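Local structure of probable chitinase (Chromobacterium violaceum, 5JH8) at residues T294-L299 and D304-A309; H82-S87 and S124-V129. The protein probably binds and hydrolyses chitin, as a glycosyl hydrolase of family 18 built on a TIM barrel. One frame throughout, in Å; residues are numbered along the deposited sequence.

How the interactions relate
Both contacts are buried and mainly apolar, with no hydrogen bond across either, yet they lie on opposite sides of the chain's centre, their own centres about 32 Å apart. Interaction 1 joins a barrel strand to a helix: leucine branches from 294-299 meet two aromatic rings of 304-309, and the same strand turns Tyr-297 the other way, toward the bound ligands. Interaction 2 joins two helices farther from the centre of the chain, about 21 Å against 12 Å. There a phenylalanine of 124-129 takes a valine methyl over its face and a serine beside its CB, whose hydroxyl is spent on its own helix, with exposed histidines nearby. The two contacts share no strand or helix.

Interaction 1. Residues T294-L299 and D304-A309. With HIS (histidine), chain F; 6KY ((2S)-2-(dimethylamino)-4-(methylselanyl)butanoic acid), chain E.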
loop_
_atom_site.group_PDB
_atom_site.type_symbol
_atom_site.label_atom_id
_atom_site.label_comp_id
_atom_site.label_asym_id
_atom_site.label_seq_id
_atom_site.Cartn_x
_atom_site.Cartn_y
_atom_site.Cartn_z
ATOM N N THR A 294 -2.555 -6.117 -8.459
ATOM C CA THR A 294 -1.833 -4.918 -8.086
ATOM C C THR A 294 -2.652 -4.121 -7.086
ATOM O O THR A 294 -3.842 -4.359 -6.902
ATOM C CB THR A 294 -1.476 -4.087 -9.331
ATOM O OG1 THR A 294 -0.513 -3.093 -9.013
ATOM C CG2 THR A 294 -2.702 -3.438 -9.992
ATOM N N SER A 295 -1.994 -3.173 -6.450
ATOM C CA SER A 295 -2.613 -2.281 -5.491
ATOM C C SER A 295 -2.115 -0.869 -5.767
ATOM O O SER A 295 -0.943 -0.681 -6.137
ATOM C CB SER A 295 -2.300 -2.719 -4.057
ATOM O OG SER A 295 -0.917 -2.674 -3.750
ATOM N N LEU A 296 -3.007 0.108 -5.617
ATOM C CA LEU A 296 -2.764 1.491 -6.012
ATOM C C LEU A 296 -2.965 2.387 -4.800
ATOM O O LEU A 296 -4.023 2.331 -4.165
ATOM C CB LEU A 296 -3.714 1.923 -7.136
ATOM C CG LEU A 296 -3.709 1.109 -8.454
ATOM C CD1 LEU A 296 -2.319 0.846 -9.026
ATOM C CD2 LEU A 296 -4.479 -0.215 -8.346
ATOM N N TYR A 297 -1.984 3.220 -4.498
ATOM C CA TYR A 297 -2.046 4.062 -3.314
ATOM C C TYR A 297 -1.920 5.514 -3.757
ATOM O O TYR A 297 -0.831 5.932 -4.173
ATOM C CB TYR A 297 -0.927 3.716 -2.309
ATOM C CG TYR A 297 -1.194 4.360 -0.971
ATOM C CD1 TYR A 297 -0.765 5.644 -0.703
ATOM C CD2 TYR A 297 -1.988 3.740 -0.029
ATOM C CE1 TYR A 297 -1.058 6.273 0.487
ATOM C CE2 TYR A 297 -2.314 4.374 1.154
ATOM C CZ TYR A 297 -1.846 5.652 1.399
ATOM O OH TYR A 297 -2.122 6.325 2.564
ATOM N N ALA A 298 -2.985 6.333 -3.680
ATOM C CA ALA A 298 -4.310 6.060 -3.127
ATOM C C ALA A 298 -5.332 6.961 -3.863
ATOM O O ALA A 298 -4.979 7.943 -4.509
ATOM C CB ALA A 298 -4.359 6.357 -1.644
ATOM N N LEU A 299 -6.605 6.602 -3.724
ATOM C CA LEU A 299 -7.691 7.353 -4.337
ATOM C C LEU A 299 -7.699 8.800 -3.857
ATOM O O LEU A 299 -7.622 9.091 -2.664
ATOM C CB LEU A 299 -9.025 6.683 -4.003
ATOM C CG LEU A 299 -9.265 5.321 -4.658
ATOM C CD1 LEU A 299 -10.408 4.623 -3.944
ATOM C CD2 LEU A 299 -9.583 5.409 -6.165
ATOM N N ASP A 304 -7.420 10.787 -14.637
ATOM C CA ASP A 304 -7.843 9.699 -15.514
ATOM C C ASP A 304 -6.656 8.985 -16.148
ATOM O O ASP A 304 -6.722 7.780 -16.387
ATOM C CB ASP A 304 -8.763 10.226 -16.614
ATOM C CG ASP A 304 -10.112 10.699 -16.112
ATOM O OD1 ASP A 304 -10.424 10.571 -14.919
ATOM O OD2 ASP A 304 -10.861 11.200 -16.973
ATOM N N ALA A 305 -5.551 9.697 -16.398
ATOM C CA ALA A 305 -4.412 9.069 -17.056
ATOM C C ALA A 305 -3.751 8.019 -16.187
ATOM O O ALA A 305 -3.150 7.077 -16.708
ATOM C CB ALA A 305 -3.371 10.107 -17.455
ATOM N N PHE A 306 -3.847 8.149 -14.859
ATOM C CA PHE A 306 -3.302 7.130 -13.984
ATOM C C PHE A 306 -3.996 5.800 -14.208
ATOM O O PHE A 306 -3.345 4.770 -14.429
ATOM C CB PHE A 306 -3.461 7.572 -12.523
ATOM C CG PHE A 306 -2.928 6.568 -11.546
ATOM C CD1 PHE A 306 -1.569 6.509 -11.275
ATOM C CD2 PHE A 306 -3.773 5.692 -10.878
ATOM C CE1 PHE A 306 -1.071 5.593 -10.376
ATOM C CE2 PHE A 306 -3.272 4.772 -9.971
ATOM C CZ PHE A 306 -1.915 4.750 -9.706
ATOM N N TRP A 307 -5.328 5.798 -14.136
ATOM C CA TRP A 307 -6.056 4.551 -14.311
ATOM C C TRP A 307 -5.976 4.023 -15.737
ATOM O O TRP A 307 -5.985 2.808 -15.929
ATOM C CB TRP A 307 -7.494 4.700 -13.809
ATOM C CG TRP A 307 -7.554 4.763 -12.313
ATOM C CD1 TRP A 307 -7.769 5.878 -11.547
ATOM C CD2 TRP A 307 -7.356 3.679 -11.400
ATOM N NE1 TRP A 307 -7.707 5.547 -10.209
ATOM C CE2 TRP A 307 -7.472 4.205 -10.095
ATOM C CE3 TRP A 307 -7.083 2.321 -11.553
ATOM C CZ2 TRP A 307 -7.341 3.409 -8.961
ATOM C CZ3 TRP A 307 -6.953 1.537 -10.433
ATOM C CH2 TRP A 307 -7.094 2.081 -9.158
ATOM N N ALA A 308 -5.875 4.897 -16.734
ATOM C CA ALA A 308 -5.666 4.413 -18.094
ATOM C C ALA A 308 -4.349 3.651 -18.183
ATOM O O ALA A 308 -4.266 2.622 -18.868
ATOM C CB ALA A 308 -5.690 5.591 -19.077
ATOM N N ALA A 309 -3.302 4.151 -17.524
ATOM C CA ALA A 309 -2.011 3.479 -17.531
ATOM C C ALA A 309 -2.053 2.145 -16.787
ATOM O O ALA A 309 -1.487 1.147 -17.254
ATOM C CB ALA A 309 -0.949 4.403 -16.957
HETATM N N HIS F . 1.551 5.024 4.248
HETATM C CA HIS F . 0.180 4.803 4.697
HETATM C C HIS F . -0.102 5.648 5.931
HETATM O O HIS F . 0.810 6.054 6.663
HETATM C CB HIS F . -0.061 3.319 4.984
HETATM C CG HIS F . -0.091 2.461 3.754
HETATM N ND1 HIS F . -0.631 1.193 3.746
HETATM C CD2 HIS F . 0.369 2.681 2.499
HETATM C CE1 HIS F . -0.526 0.679 2.535
HETATM N NE2 HIS F . 0.098 1.552 1.764
HETATM O OXT HIS F . -1.263 5.950 6.213
HETATM N N 6KY E . 3.446 6.357 1.789
HETATM C CA 6KY E . 3.383 6.289 3.284
HETATM C C 6KY E . 1.939 6.189 3.728
HETATM O O 6KY E . 1.179 7.137 3.563
HETATM C CB 6KY E . 4.084 7.474 3.979
HETATM C CG 6KY E . 5.594 7.499 3.685
HETATM SE SE 6KY E . 6.573 8.896 4.648
HETATM C CE 6KY E . 5.973 10.394 3.552
HETATM C CN1 6KY E . 3.018 7.648 1.217
HETATM C CN2 6KY E . 2.673 5.277 1.130
#
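Leu-296 is the bump here, and it pushes into the notch formed by the outer ends of the Phe-306 and Trp-307 rings. Its CB sits at the mouth of the notch, facing both rings. Beyond it the methyls divide the work: CD1 takes the phenylalanine flank, 4.0 Å from Phe-306 CZ, while CD2 takes the indole flank, 3.6 Å from Trp-307 CH2. CG, anti to the carbonyl carbon (chi1 -58°), also touches the indole. The helix shapes this notch itself, since Phe-306 CD2 sits 3.9 Å above the plane of the Trp-307 indole, toward the rim. Leu-299 adds a smaller bump, its CD2 4.1 Å from Trp-307 CZ2, the two side chains crossing at about a right angle.

This is strand-on-helix packing in a TIM barrel: strand 293-297 pairs with strands 3-8 and 212-222, and helix 304-309 packs outside it. Glu-302 takes the indole NE1 hydrogen bond, and Trp-234 meets Phe-306 edge-to-face.

On the strand's other side, Tyr-297 reaches into the ligand pocket, its OH hydrogen-bonded to Tyr-11. The bound histidine lays CD2 over one ring face, 3.4 Å from Tyr-297 CE2, and Ala-298 CB covers the opposite face, 3.6 Å above the centre of the Tyr-297 ring. A cis peptide bond links Tyr-297 to Ala-298.

Interaction 2. Residues H82-S87 and S124-V129; sequences HAVSTS and SHFIQV
Val-84 presses one methyl, CG1, onto the face of the Phe-126 ring, in the tight part of the contact. The methyl stands 3.8 Å from the ring centroid and 23° off the normal, a CH-pi contact displaced toward the rim at CZ and CE1, with Phe-126 CZ 3.5 Å from Val-84 CG1. CG1, anti to the backbone N (chi1 163°), is the branch that reaches the ring.

Ser-85 belongs to the same close side. The backbones come together here, the CA atoms of Ser-85 and Phe-126 5.0 Å apart, and the small Ser-85 OG lies 3.8 Å from Phe-126 CB while making its hydrogen bond back to Ala-81 O within its own helix.

Toward solvent the packing gives out. His-82 and His-125 are exposed and take no part in the contact between the two helices; His-82 ND1 bonds to Asp-119, and His-125 ND1 to Gln-89. Past the end of the first helix, Thr-86 OG1 bonds back to His-82 O at 2.8 Å, the donor 39° out of the carbonyl plane.

The contact brings helix 78-85 against helix 120-135. From helix 89-96, Ala-92 meets Val-84, while Val-93 and Gln-89 meet Phe-126; helix 163-169 packs against Ile-127, and Val-84 also touches Phe-112, just past strand 107-111.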
loop_
_atom_site.group_PDB
_atom_site.type_symbol
_atom_site.label_atom_id
_atom_site.label_comp_id
_atom_site.label_asym_id
_atom_site.label_seq_id
_atom_site.Cartn_x
_atom_site.Cartn_y
_atom_site.Cartn_z
ATOM N N HIS A 82 2.648 -5.666 19.064
ATOM C CA HIS A 82 3.087 -6.701 19.992
ATOM C C HIS A 82 1.922 -7.241 20.824
ATOM O O HIS A 82 1.742 -8.456 20.950
ATOM C CB HIS A 82 4.166 -6.146 20.912
ATOM C CG HIS A 82 4.549 -7.100 21.993
ATOM N ND1 HIS A 82 5.358 -8.187 21.762
ATOM C CD2 HIS A 82 4.186 -7.170 23.293
ATOM C CE1 HIS A 82 5.509 -8.870 22.881
ATOM N NE2 HIS A 82 4.801 -8.276 23.827
ATOM N N ALA A 83 1.124 -6.341 21.397
ATOM C CA ALA A 83 0.010 -6.748 22.253
ATOM C C ALA A 83 -1.020 -7.564 21.474
ATOM O O ALA A 83 -1.438 -8.633 21.919
ATOM C CB ALA A 83 -0.628 -5.508 22.879
ATOM N N VAL A 84 -1.427 -7.082 20.295
ATOM C CA VAL A 84 -2.402 -7.793 19.471
ATOM C C VAL A 84 -1.881 -9.169 19.089
ATOM O O VAL A 84 -2.654 -10.125 18.962
ATOM C CB VAL A 84 -2.708 -6.920 18.233
ATOM C CG1 VAL A 84 -3.367 -7.723 17.112
ATOM C CG2 VAL A 84 -3.549 -5.730 18.651
ATOM N N SER A 85 -0.572 -9.289 18.878
ATOM C CA SER A 85 0.005 -10.556 18.464
ATOM C C SER A 85 0.254 -11.502 19.627
ATOM O O SER A 85 0.599 -12.664 19.392
ATOM C CB SER A 85 1.324 -10.323 17.733
ATOM O OG SER A 85 1.146 -9.565 16.553
ATOM N N THR A 86 0.110 -11.037 20.864
ATOM C CA THR A 86 0.390 -11.884 22.017
ATOM C C THR A 86 -0.790 -11.854 22.988
ATOM O O THR A 86 -1.751 -12.619 22.837
ATOM C CB THR A 86 1.717 -11.492 22.696
ATOM O OG1 THR A 86 1.655 -10.143 23.162
ATOM C CG2 THR A 86 2.886 -11.635 21.751
ATOM N N SER A 87 -0.745 -10.944 23.961
ATOM C CA SER A 87 -1.691 -10.985 25.072
ATOM C C SER A 87 -3.130 -10.749 24.641
ATOM O O SER A 87 -4.054 -11.286 25.265
ATOM C CB SER A 87 -1.280 -9.963 26.135
ATOM O OG SER A 87 -1.164 -8.658 25.592
ATOM N N SER A 124 3.644 -13.479 12.808
ATOM C CA SER A 124 3.296 -14.581 11.920
ATOM C C SER A 124 2.197 -15.425 12.533
ATOM O O SER A 124 1.265 -15.846 11.838
ATOM C CB SER A 124 4.521 -15.453 11.675
ATOM O OG SER A 124 5.483 -14.715 10.959
ATOM N N HIS A 125 2.306 -15.698 13.839
ATOM C CA HIS A 125 1.317 -16.527 14.509
ATOM C C HIS A 125 -0.040 -15.840 14.542
ATOM O O HIS A 125 -1.067 -16.465 14.253
ATOM C CB HIS A 125 1.787 -16.890 15.919
ATOM C CG HIS A 125 0.838 -17.792 16.638
ATOM N ND1 HIS A 125 0.044 -17.345 17.667
ATOM C CD2 HIS A 125 0.510 -19.091 16.445
ATOM C CE1 HIS A 125 -0.710 -18.336 18.104
ATOM N NE2 HIS A 125 -0.444 -19.409 17.382
ATOM N N PHE A 126 -0.059 -14.543 14.852
ATOM C CA PHE A 126 -1.307 -13.779 14.820
ATOM C C PHE A 126 -1.975 -13.886 13.460
ATOM O O PHE A 126 -3.183 -14.131 13.370
ATOM C CB PHE A 126 -1.016 -12.323 15.181
ATOM C CG PHE A 126 -2.136 -11.355 14.854
ATOM C CD1 PHE A 126 -3.374 -11.446 15.460
ATOM C CD2 PHE A 126 -1.939 -10.333 13.932
ATOM C CE1 PHE A 126 -4.380 -10.544 15.137
ATOM C CE2 PHE A 126 -2.939 -9.442 13.624
ATOM C CZ PHE A 126 -4.152 -9.544 14.221
ATOM N N ILE A 127 -1.202 -13.712 12.387
ATOM C CA ILE A 127 -1.746 -13.779 11.037
ATOM C C ILE A 127 -2.221 -15.192 10.702
ATOM O O ILE A 127 -3.249 -15.361 10.040
ATOM C CB ILE A 127 -0.704 -13.217 10.051
ATOM C CG1 ILE A 127 -0.529 -11.703 10.282
ATOM C CG2 ILE A 127 -1.083 -13.529 8.615
ATOM C CD1 ILE A 127 -1.798 -10.870 10.194
ATOM N N GLN A 128 -1.519 -16.221 11.170
ATOM C CA GLN A 128 -1.993 -17.594 10.981
ATOM C C GLN A 128 -3.362 -17.806 11.621
ATOM O O GLN A 128 -4.284 -18.369 11.004
ATOM C CB GLN A 128 -0.982 -18.566 11.592
ATOM C CG GLN A 128 0.306 -18.691 10.807
ATOM C CD GLN A 128 1.417 -19.395 11.583
ATOM O OE1 GLN A 128 1.315 -19.614 12.791
ATOM N NE2 GLN A 128 2.495 -19.726 10.889
ATOM N N VAL A 129 -3.497 -17.396 12.879
ATOM C CA VAL A 129 -4.747 -17.582 13.603
ATOM C C VAL A 129 -5.855 -16.752 12.970
ATOM O O VAL A 129 -6.978 -17.227 12.792
ATOM C CB VAL A 129 -4.544 -17.245 15.094
ATOM C CG1 VAL A 129 -5.860 -17.279 15.861
ATOM C CG2 VAL A 129 -3.532 -18.181 15.717
#